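Local coordinates for beta-galactosidase (Trichoderma reesei, PDB 3OG2), which probably hydrolyses terminal non-reducing beta-D-galactose residues in beta-D-galactosides, as a member of glycoside hydrolase family 35, at residues Ile471-Glu476 / Tyr558-Leu563; Gly717-Arg722 / Arg774-Thr779; Ala724-Phe729 / Asp768-Gly773. One frame throughout, in Å; residues are numbered along the deposited sequence.

Contact 1 (Ile471-Glu476 / Tyr558-Leu563)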
loop_
_atom_site.group_PDB
_atom_site.type_symbol
_atom_site.label_atom_id
_atom_site.label_comp_id
_atom_site.label_asym_id
_atom_site.label_seq_id
_atom_site.Cartn_x
_atom_site.Cartn_y
_atom_site.Cartn_z
ATOM N N ILE A 471 -17.309 -4.002 -21.707
ATOM C CA ILE A 471 -16.294 -3.461 -22.593
ATOM C C ILE A 471 -14.962 -3.458 -21.869
ATOM O O ILE A 471 -14.864 -2.953 -20.743
ATOM C CB ILE A 471 -16.674 -2.026 -22.976
ATOM C CG1 ILE A 471 -17.902 -2.007 -23.870
ATOM C CG2 ILE A 471 -15.529 -1.296 -23.693
ATOM C CD1 ILE A 471 -19.103 -1.354 -23.365
ATOM N N PHE A 472 -13.962 -4.046 -22.477
ATOM C CA PHE A 472 -12.581 -3.974 -21.980
ATOM C C PHE A 472 -11.909 -2.714 -22.529
ATOM O O PHE A 472 -11.377 -1.893 -21.786
ATOM C CB PHE A 472 -11.813 -5.265 -22.346
ATOM C CG PHE A 472 -10.351 -5.087 -22.000
ATOM C CD1 PHE A 472 -9.947 -5.079 -20.654
ATOM C CD2 PHE A 472 -9.395 -4.927 -22.986
ATOM C CE1 PHE A 472 -8.608 -4.912 -20.341
ATOM C CE2 PHE A 472 -8.049 -4.754 -22.658
ATOM C CZ PHE A 472 -7.644 -4.765 -21.333
ATOM N N THR A 473 -11.929 -2.534 -23.846
ATOM C CA THR A 473 -11.359 -1.337 -24.456
ATOM C C THR A 473 -11.914 -1.181 -25.848
ATOM O O THR A 473 -12.544 -2.129 -26.398
ATOM C CB THR A 473 -9.813 -1.396 -24.491
ATOM O OG1 THR A 473 -9.305 -0.072 -24.703
ATOM C CG2 THR A 473 -9.288 -2.283 -25.626
ATOM N N TRP A 474 -11.672 -0.024 -26.438
ATOM C CA TRP A 474 -11.913 0.108 -27.886
ATOM C C TRP A 474 -10.989 1.225 -28.348
ATOM O O TRP A 474 -10.605 2.067 -27.526
ATOM C CB TRP A 474 -13.374 0.413 -28.229
ATOM C CG TRP A 474 -13.838 1.735 -27.704
ATOM C CD1 TRP A 474 -14.448 1.943 -26.495
ATOM C CD2 TRP A 474 -13.733 3.013 -28.334
ATOM N NE1 TRP A 474 -14.726 3.278 -26.331
ATOM C CE2 TRP A 474 -14.298 3.956 -27.438
ATOM C CE3 TRP A 474 -13.192 3.425 -29.565
ATOM C CZ2 TRP A 474 -14.339 5.297 -27.772
ATOM C CZ3 TRP A 474 -13.235 4.781 -29.898
ATOM C CH2 TRP A 474 -13.816 5.696 -28.977
ATOM N N ASN A 475 -10.630 1.226 -29.637
ATOM C CA ASN A 475 -9.907 2.357 -30.173
ATOM C C ASN A 475 -10.130 2.400 -31.676
ATOM O O ASN A 475 -10.406 1.403 -32.331
ATOM C CB ASN A 475 -8.383 2.274 -29.852
ATOM C CG ASN A 475 -7.837 3.690 -29.745
ATOM O OD1 ASN A 475 -8.428 4.706 -30.251
ATOM N ND2 ASN A 475 -6.774 3.880 -29.027
ATOM N N GLU A 476 -10.022 3.609 -32.205
ATOM C CA GLU A 476 -10.054 3.903 -33.637
ATOM C C GLU A 476 -8.607 3.935 -34.120
ATOM O O GLU A 476 -7.878 4.855 -33.777
ATOM C CB GLU A 476 -10.770 5.235 -33.856
ATOM C CG GLU A 476 -10.797 5.517 -35.373
ATOM C CD GLU A 476 -11.681 6.654 -35.796
ATOM O OE1 GLU A 476 -12.578 7.044 -35.021
ATOM O OE2 GLU A 476 -11.457 7.108 -36.931
ATOM N N TYR A 558 -5.146 -9.219 -21.600
ATOM C CA TYR A 558 -5.024 -8.113 -22.553
ATOM C C TYR A 558 -4.515 -6.842 -21.853
ATOM O O TYR A 558 -4.720 -6.659 -20.633
ATOM C CB TYR A 558 -6.416 -7.773 -23.173
ATOM C CG TYR A 558 -6.866 -8.709 -24.271
ATOM C CD1 TYR A 558 -7.132 -10.077 -24.004
ATOM C CD2 TYR A 558 -7.081 -8.286 -25.576
ATOM C CE1 TYR A 558 -7.565 -10.920 -25.030
ATOM C CE2 TYR A 558 -7.509 -9.128 -26.614
ATOM C CZ TYR A 558 -7.746 -10.446 -26.302
ATOM O OH TYR A 558 -8.162 -11.310 -27.324
ATOM N N TRP A 559 -3.886 -5.977 -22.652
ATOM C CA TRP A 559 -3.213 -4.804 -22.138
ATOM C C TRP A 559 -3.446 -3.677 -23.109
ATOM O O TRP A 559 -3.586 -3.916 -24.320
ATOM C CB TRP A 559 -1.686 -5.070 -22.026
ATOM C CG TRP A 559 -1.368 -6.244 -21.162
ATOM C CD1 TRP A 559 -1.203 -7.531 -21.604
ATOM C CD2 TRP A 559 -1.186 -6.285 -19.751
ATOM N NE1 TRP A 559 -0.914 -8.375 -20.538
ATOM C CE2 TRP A 559 -0.915 -7.622 -19.387
ATOM C CE3 TRP A 559 -1.248 -5.295 -18.739
ATOM C CZ2 TRP A 559 -0.681 -8.036 -18.070
ATOM C CZ3 TRP A 559 -1.013 -5.729 -17.440
ATOM C CH2 TRP A 559 -0.737 -7.047 -17.099
ATOM N N VAL A 560 -3.443 -2.441 -22.598
ATOM C CA VAL A 560 -3.658 -1.295 -23.468
ATOM C C VAL A 560 -2.641 -0.210 -23.165
ATOM O O VAL A 560 -2.958 0.877 -22.638
ATOM C CB VAL A 560 -5.089 -0.741 -23.332
ATOM C CG1 VAL A 560 -5.390 0.217 -24.479
ATOM C CG2 VAL A 560 -6.148 -1.847 -23.297
ATOM N N PRO A 561 -1.373 -0.440 -23.506
ATOM C CA PRO A 561 -0.356 0.616 -23.317
ATOM C C PRO A 561 -0.647 1.783 -24.259
ATOM O O PRO A 561 -1.122 1.619 -25.379
ATOM C CB PRO A 561 0.964 -0.127 -23.719
ATOM C CG PRO A 561 0.457 -1.101 -24.763
ATOM C CD PRO A 561 -0.831 -1.638 -24.156
ATOM N N THR A 562 -0.350 2.981 -23.743
ATOM C CA THR A 562 -0.634 4.203 -24.504
ATOM C C THR A 562 0.576 4.579 -25.359
ATOM O O THR A 562 1.743 4.357 -24.979
ATOM C CB THR A 562 -0.996 5.349 -23.554
ATOM O OG1 THR A 562 0.106 5.575 -22.641
ATOM C CG2 THR A 562 -2.239 5.015 -22.744
ATOM N N LEU A 563 0.336 5.145 -26.515
ATOM C CA LEU A 563 1.423 5.636 -27.359
ATOM C C LEU A 563 1.926 6.989 -26.886
ATOM O O LEU A 563 1.146 7.929 -26.643
ATOM C CB LEU A 563 0.883 5.800 -28.798
ATOM C CG LEU A 563 0.725 4.486 -29.550
ATOM C CD1 LEU A 563 -0.021 4.689 -30.858
ATOM C CD2 LEU A 563 2.107 3.889 -29.891
#

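Contact 2 (Gly717-Arg722 / Arg774-Thr779)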
loop_
_atom_site.group_PDB
_atom_site.type_symbol
_atom_site.label_atom_id
_atom_site.label_comp_id
_atom_site.label_asym_id
_atom_site.label_seq_id
_atom_site.Cartn_x
_atom_site.Cartn_y
_atom_site.Cartn_z
ATOM N N GLY A 717 18.321 0.583 36.693
ATOM C CA GLY A 717 17.923 1.160 37.953
ATOM C C GLY A 717 18.815 0.704 39.102
ATOM O O GLY A 717 18.901 -0.512 39.383
ATOM N N ARG A 718 19.476 1.652 39.766
ATOM C CA ARG A 718 20.346 1.345 40.894
ATOM C C ARG A 718 19.585 1.467 42.217
ATOM O O ARG A 718 18.882 2.482 42.425
ATOM C CB ARG A 718 21.495 2.343 40.948
ATOM C CG ARG A 718 22.622 2.042 39.987
ATOM C CD ARG A 718 23.544 3.239 39.873
ATOM N NE ARG A 718 24.792 2.994 39.164
ATOM C CZ ARG A 718 24.929 2.850 37.864
ATOM N NH1 ARG A 718 23.853 2.915 37.051
ATOM N NH2 ARG A 718 26.144 2.635 37.337
ATOM N N PHE A 719 19.766 0.508 43.103
ATOM C CA PHE A 719 19.234 0.655 44.444
ATOM C C PHE A 719 20.200 0.023 45.444
ATOM O O PHE A 719 21.035 -0.829 45.049
ATOM C CB PHE A 719 17.842 0.002 44.589
ATOM C CG PHE A 719 17.800 -1.519 44.484
ATOM C CD1 PHE A 719 17.581 -2.125 43.230
ATOM C CD2 PHE A 719 17.948 -2.326 45.616
ATOM C CE1 PHE A 719 17.521 -3.529 43.184
ATOM C CE2 PHE A 719 17.916 -3.696 45.555
ATOM C CZ PHE A 719 17.674 -4.308 44.321
ATOM N N THR A 720 20.050 0.392 46.713
ATOM C CA THR A 720 20.811 -0.275 47.788
ATOM C C THR A 720 19.898 -1.186 48.538
ATOM O O THR A 720 18.829 -0.778 48.967
ATOM C CB THR A 720 21.349 0.849 48.711
ATOM O OG1 THR A 720 22.216 1.685 47.926
ATOM C CG2 THR A 720 22.101 0.162 49.853
ATOM N N ALA A 721 20.270 -2.461 48.663
ATOM C CA ALA A 721 19.373 -3.384 49.336
ATOM C C ALA A 721 19.181 -2.989 50.782
ATOM O O ALA A 721 20.170 -2.764 51.507
ATOM C CB ALA A 721 19.886 -4.824 49.219
ATOM N N ARG A 722 17.921 -2.980 51.224
ATOM C CA ARG A 722 17.586 -2.735 52.625
ATOM C C ARG A 722 17.324 -4.008 53.384
ATOM O O ARG A 722 17.648 -4.095 54.574
ATOM C CB ARG A 722 16.366 -1.809 52.725
ATOM C CG ARG A 722 16.843 -0.427 52.215
ATOM C CD ARG A 722 16.573 0.603 53.308
ATOM N NE ARG A 722 15.986 1.787 52.650
ATOM C CZ ARG A 722 14.718 2.091 52.899
ATOM N NH1 ARG A 722 14.067 1.299 53.743
ATOM N NH2 ARG A 722 14.142 3.133 52.338
ATOM N N ARG A 774 24.336 -3.472 49.970
ATOM C CA ARG A 774 25.044 -3.551 48.695
ATOM C C ARG A 774 24.202 -2.905 47.626
ATOM O O ARG A 774 22.964 -2.949 47.688
ATOM C CB ARG A 774 25.324 -5.034 48.394
ATOM C CG ARG A 774 26.130 -5.269 47.137
ATOM C CD ARG A 774 26.480 -6.751 46.968
ATOM N NE ARG A 774 27.440 -7.137 48.036
ATOM C CZ ARG A 774 28.119 -8.291 47.951
ATOM N NH1 ARG A 774 27.901 -9.094 46.915
ATOM N NH2 ARG A 774 28.999 -8.736 48.825
ATOM N N ARG A 775 24.825 -2.299 46.645
ATOM C CA ARG A 775 24.146 -1.734 45.496
ATOM C C ARG A 775 23.941 -2.804 44.429
ATOM O O ARG A 775 24.814 -3.620 44.117
ATOM C CB ARG A 775 25.015 -0.621 44.908
ATOM C CG ARG A 775 24.257 0.074 43.747
ATOM C CD ARG A 775 24.947 1.387 43.421
ATOM N NE ARG A 775 24.292 2.539 44.039
ATOM C CZ ARG A 775 24.699 3.800 43.851
ATOM N NH1 ARG A 775 25.752 4.035 43.070
ATOM N NH2 ARG A 775 24.088 4.831 44.422
ATOM N N TYR A 776 22.752 -2.787 43.869
ATOM C CA TYR A 776 22.331 -3.652 42.797
ATOM C C TYR A 776 21.830 -2.845 41.609
ATOM O O TYR A 776 21.398 -1.701 41.795
ATOM C CB TYR A 776 21.121 -4.547 43.278
ATOM C CG TYR A 776 21.650 -5.588 44.241
ATOM C CD1 TYR A 776 21.754 -5.280 45.609
ATOM C CD2 TYR A 776 22.032 -6.846 43.804
ATOM C CE1 TYR A 776 22.233 -6.232 46.508
ATOM C CE2 TYR A 776 22.536 -7.799 44.684
ATOM C CZ TYR A 776 22.631 -7.475 46.038
ATOM O OH TYR A 776 23.131 -8.378 46.923
ATOM N N ILE A 777 21.888 -3.444 40.433
ATOM C CA ILE A 777 21.402 -2.740 39.237
ATOM C C ILE A 777 20.365 -3.606 38.519
ATOM O O ILE A 777 20.699 -4.731 38.118
ATOM C CB ILE A 777 22.553 -2.368 38.257
ATOM C CG1 ILE A 777 23.590 -1.520 38.966
ATOM C CG2 ILE A 777 21.963 -1.667 37.053
ATOM C CD1 ILE A 777 24.780 -1.130 38.073
ATOM N N LEU A 778 19.177 -3.077 38.373
ATOM C CA LEU A 778 18.157 -3.725 37.549
ATOM C C LEU A 778 18.353 -3.299 36.121
ATOM O O LEU A 778 18.461 -2.122 35.827
ATOM C CB LEU A 778 16.782 -3.270 38.051
ATOM C CG LEU A 778 16.359 -3.873 39.359
ATOM C CD1 LEU A 778 15.234 -3.041 39.983
ATOM C CD2 LEU A 778 15.890 -5.322 39.186
ATOM N N THR A 779 18.394 -4.250 35.204
ATOM C CA THR A 779 18.381 -3.916 33.778
ATOM C C THR A 779 17.031 -4.372 33.243
ATOM O O THR A 779 16.665 -5.532 33.385
ATOM C CB THR A 779 19.533 -4.594 32.988
ATOM O OG1 THR A 779 20.789 -4.088 33.446
ATOM C CG2 THR A 779 19.434 -4.259 31.510
HETATM O O HOH W 1 22.034 2.879 45.173
#

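Contact 3 (Ala724-Phe729 / Asp768-Gly773)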
loop_
_atom_site.group_PDB
_atom_site.type_symbol
_atom_site.label_atom_id
_atom_site.label_comp_id
_atom_site.label_asym_id
_atom_site.label_seq_id
_atom_site.Cartn_x
_atom_site.Cartn_y
_atom_site.Cartn_z
ATOM N N ALA A 724 17.128 -8.608 52.804
ATOM C CA ALA A 724 17.613 -9.659 51.923
ATOM C C ALA A 724 16.594 -10.029 50.854
ATOM O O ALA A 724 16.967 -10.490 49.789
ATOM C CB ALA A 724 17.976 -10.858 52.776
ATOM N N ARG A 725 15.311 -9.845 51.151
ATOM C CA ARG A 725 14.301 -10.069 50.138
ATOM C C ARG A 725 13.535 -8.776 49.919
ATOM O O ARG A 725 13.139 -8.139 50.914
ATOM C CB ARG A 725 13.325 -11.169 50.610
ATOM C CG ARG A 725 12.273 -11.474 49.554
ATOM C CD ARG A 725 11.457 -12.707 49.929
ATOM N NE ARG A 725 12.228 -13.952 49.693
ATOM C CZ ARG A 725 11.730 -15.160 49.901
ATOM N NH1 ARG A 725 10.486 -15.303 50.361
ATOM N NH2 ARG A 725 12.520 -16.223 49.638
ATOM N N GLN A 726 13.337 -8.393 48.642
ATOM C CA GLN A 726 12.593 -7.190 48.292
ATOM C C GLN A 726 11.571 -7.584 47.236
ATOM O O GLN A 726 11.774 -8.594 46.569
ATOM C CB GLN A 726 13.562 -6.102 47.828
ATOM C CG GLN A 726 14.446 -5.734 49.047
ATOM C CD GLN A 726 15.242 -4.485 48.902
ATOM O OE1 GLN A 726 15.774 -3.949 49.864
ATOM N NE2 GLN A 726 15.318 -3.954 47.674
ATOM N N GLN A 727 10.535 -6.755 47.136
ATOM C CA GLN A 727 9.481 -7.028 46.196
ATOM C C GLN A 727 9.487 -5.880 45.185
ATOM O O GLN A 727 9.449 -4.718 45.570
ATOM C CB GLN A 727 8.136 -7.108 46.913
ATOM C CG GLN A 727 8.071 -8.249 47.949
ATOM C CD GLN A 727 8.320 -9.648 47.460
ATOM O OE1 GLN A 727 8.767 -10.498 48.282
ATOM N NE2 GLN A 727 8.052 -9.935 46.180
ATOM N N LEU A 728 9.517 -6.249 43.917
ATOM C CA LEU A 728 9.505 -5.266 42.848
ATOM C C LEU A 728 8.219 -5.361 42.032
ATOM O O LEU A 728 7.823 -6.441 41.576
ATOM C CB LEU A 728 10.689 -5.578 41.903
ATOM C CG LEU A 728 10.743 -4.714 40.646
ATOM C CD1 LEU A 728 11.022 -3.266 41.039
ATOM C CD2 LEU A 728 11.831 -5.313 39.739
ATOM N N PHE A 729 7.571 -4.242 41.836
ATOM C CA PHE A 729 6.400 -4.084 40.981
ATOM C C PHE A 729 6.902 -3.272 39.822
ATOM O O PHE A 729 7.531 -2.216 40.071
ATOM C CB PHE A 729 5.265 -3.338 41.720
ATOM C CG PHE A 729 4.230 -2.809 40.751
ATOM C CD1 PHE A 729 3.416 -3.714 40.086
ATOM C CD2 PHE A 729 4.096 -1.445 40.538
ATOM C CE1 PHE A 729 2.469 -3.244 39.205
ATOM C CE2 PHE A 729 3.136 -0.965 39.663
ATOM C CZ PHE A 729 2.314 -1.876 39.014
ATOM N N ASP A 768 15.394 -11.755 45.653
ATOM C CA ASP A 768 15.785 -12.451 46.865
ATOM C C ASP A 768 17.282 -12.597 47.022
ATOM O O ASP A 768 18.039 -12.402 46.044
ATOM C CB ASP A 768 15.186 -13.870 46.783
ATOM C CG ASP A 768 15.078 -14.528 48.142
ATOM O OD1 ASP A 768 15.171 -13.902 49.223
ATOM O OD2 ASP A 768 14.877 -15.765 48.127
ATOM N N ARG A 769 17.730 -12.956 48.236
ATOM C CA ARG A 769 19.103 -13.324 48.501
ATOM C C ARG A 769 20.034 -12.131 48.282
ATOM O O ARG A 769 21.177 -12.270 47.805
ATOM C CB ARG A 769 19.535 -14.528 47.671
ATOM C CG ARG A 769 18.651 -15.736 48.048
ATOM C CD ARG A 769 19.026 -16.998 47.272
ATOM N NE ARG A 769 18.625 -16.904 45.854
ATOM C CZ ARG A 769 19.514 -16.771 44.888
ATOM N NH1 ARG A 769 20.806 -16.718 45.164
ATOM N NH2 ARG A 769 19.113 -16.692 43.651
ATOM N N LEU A 770 19.540 -10.954 48.663
ATOM C CA LEU A 770 20.361 -9.721 48.551
ATOM C C LEU A 770 21.211 -9.507 49.807
ATOM O O LEU A 770 20.779 -9.870 50.924
ATOM C CB LEU A 770 19.464 -8.474 48.384
ATOM C CG LEU A 770 18.379 -8.607 47.320
ATOM C CD1 LEU A 770 17.513 -7.346 47.341
ATOM C CD2 LEU A 770 18.965 -8.821 45.936
ATOM N N VAL A 771 22.367 -8.875 49.577
ATOM C CA VAL A 771 23.254 -8.497 50.675
ATOM C C VAL A 771 22.858 -7.107 51.152
ATOM O O VAL A 771 22.981 -6.134 50.373
ATOM C CB VAL A 771 24.699 -8.520 50.198
ATOM C CG1 VAL A 771 25.640 -8.045 51.333
ATOM C CG2 VAL A 771 25.030 -9.951 49.758
ATOM N N ARG A 772 22.386 -6.994 52.383
ATOM C CA ARG A 772 21.975 -5.671 52.848
ATOM C C ARG A 772 23.092 -4.649 52.726
ATOM O O ARG A 772 24.258 -4.937 53.090
ATOM C CB ARG A 772 21.491 -5.759 54.310
ATOM C CG ARG A 772 20.209 -6.501 54.586
ATOM C CD ARG A 772 19.856 -6.700 56.025
ATOM N NE ARG A 772 20.301 -5.682 56.951
ATOM C CZ ARG A 772 19.569 -5.325 58.018
ATOM N NH1 ARG A 772 18.386 -5.888 58.279
ATOM N NH2 ARG A 772 20.043 -4.380 58.823
ATOM N N GLY A 773 22.716 -3.445 52.277
ATOM C CA GLY A 773 23.738 -2.428 52.109
ATOM C C GLY A 773 24.480 -2.420 50.779
ATOM O O GLY A 773 25.179 -1.453 50.450
#

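Contact 1 (Ile471-Glu476 / Tyr558-Leu563)
Where the sheet of strand 470-476, in the beta-galactosidase domain 2 region, meets the start of the domain 3 region, Phe472 packs against Tyr558 and Val560, which lie on and just after the short strand 558-559, an edge strand of a second sheet. The contact is apolar and is carried mainly by one corner of the Phe472 ring. CE2 of Phe472 lies 3.5 Å from Tyr558 CB and equally 3.5 Å from Val560 CG2, while CZ of Phe472 approaches Tyr558 O at 3.6 Å. Tyr558 thus gives its methylene rather than its ring to Phe472, and its phenol runs off to bond Arg537 through OH. Phe472 reaches this far because its CG is anti to the backbone N (chi1 172°), which throws the ring out toward the second segment. The backbone assists: Phe472 has helix-like angles (psi -54°), and both it and Thr473 bond to Val484 on strand 481-487, as in a classic beta bulge. Two consecutive side chains therefore point to the same side. Beta-branched Thr473 meets beta-branched Val560 tip to tip, with Thr473 CG2 3.9 Å from Val560 CG2, short branched chains that bring methyl groups together close to both backbones. Helix 357-370 lines the same junction, Leu364 touching Phe472 and Gln367 touching Val560, while Lys363 NZ bonds the carbonyl oxygen of Tyr558.

Contact 2 (Gly717-Arg722 / Arg774-Thr779)
Gly717 and Leu778 exchange two backbone hydrogen bonds, Gly717 N to Leu778 O at 2.8 Å and Leu778 N to Gly717 O at 2.8 Å. The ladder continues through Phe719 and Tyr776, another hydrogen-bonded pair, and passes on to Ala721 N, which bonds Arg774 O. On the buried face, one side of the Phe719 ring is covered by the CB of Tyr776, 3.9 Å from the ring centroid in a CH-pi contact, whereas the two rings, though nearly parallel, are slid apart and barely overlap. Phe719 CG stands between the backbone N and carbonyl carbon (chi1 67°), which swings the flat ring back across the neighbouring strand. Leu778 CD1 meets the same ring at CE1 of Phe719, 4.0 Å away. On the other face, Ile777 CD1 lies over the centre of the Arg718 guanidinium, and Arg718 CD over one face of the Arg775 guanidinium, the two guanidinium planes being 86° apart; long arginines suit this outer side, and a salt bridge from Arg718 NH1 to Asp677 OD2 probably balances its charge. Inside, Phe719 and Leu778 also reach Gln726 and Leu728 on strand 726-733 of the facing sheet, so that the two antiparallel sheets form a beta-sandwich, consistent with the jelly-roll folds of galactose-binding-like domains.

Contact 3 (Ala724-Phe729 / Asp768-Gly773)
Leu770 N donates to Ala724 O across the two chain segments, a nearly straight bond of 2.8 Å that lies in the carbonyl plane on a lone pair, while Ala724 CA approaches Leu770 O at 3.3 Å. Just before Leu770 the backbone turns through Arg769, whose left-handed angles (phi 65°) lead the chain out of strand 760-767. Beside this turn, Arg725 grips Asp768 side-on with two nitrogens: NE reaches Asp768 OD1 at 3.0 Å and NH2 reaches Asp768 OD2 at 2.8 Å. The bend in the arginine chain (chi3 -76°) presents this NE and NH2 edge to the acid. Both oxygens lie near the guanidinium plane, yet the carboxylate is turned 70° to it and is met from above its own plane. With an alanine at Asp768, the Arg725 guanidinium is likely to lose its acidic mate and be freer to swing. On the inner side, Leu770 CD1 lies along the extended Gln726 chain, nearest its CG (3.9 Å), the two chains crossing at about a right angle. Glutamine suits this buried place because its length lies against leucine while OE1 accepts from the backbone N of Arg722 and of Thr723. With the carboxylate approached from above, the salt bridge at the exposed side of the contact probably relies more on charge attraction than on well-directed lone pairs.

How the contacts relate
From the N terminus, contact 1 comes first: residues 471-476 and 558-563 close a loop of 81 residues and bring together an edge strand from each of two sheets, beside helix 357-370. It is complete before contact 2 opens, and lies about 74 Å away between centres, across the middle of the chain. Contacts 2 and 3 share one all-beta domain. Contact 2 opens at strand 713-720 and closes at 775-782; contact 3 is nested inside that loop, joining the residues that lead into strand 726-733 to the linker after 760-767. Their centres are about 9 Å apart, and probable hydrogen bonds, Ala721 O to Gly773 N and Tyr776 OH to Val771 N, join them at the domain's end.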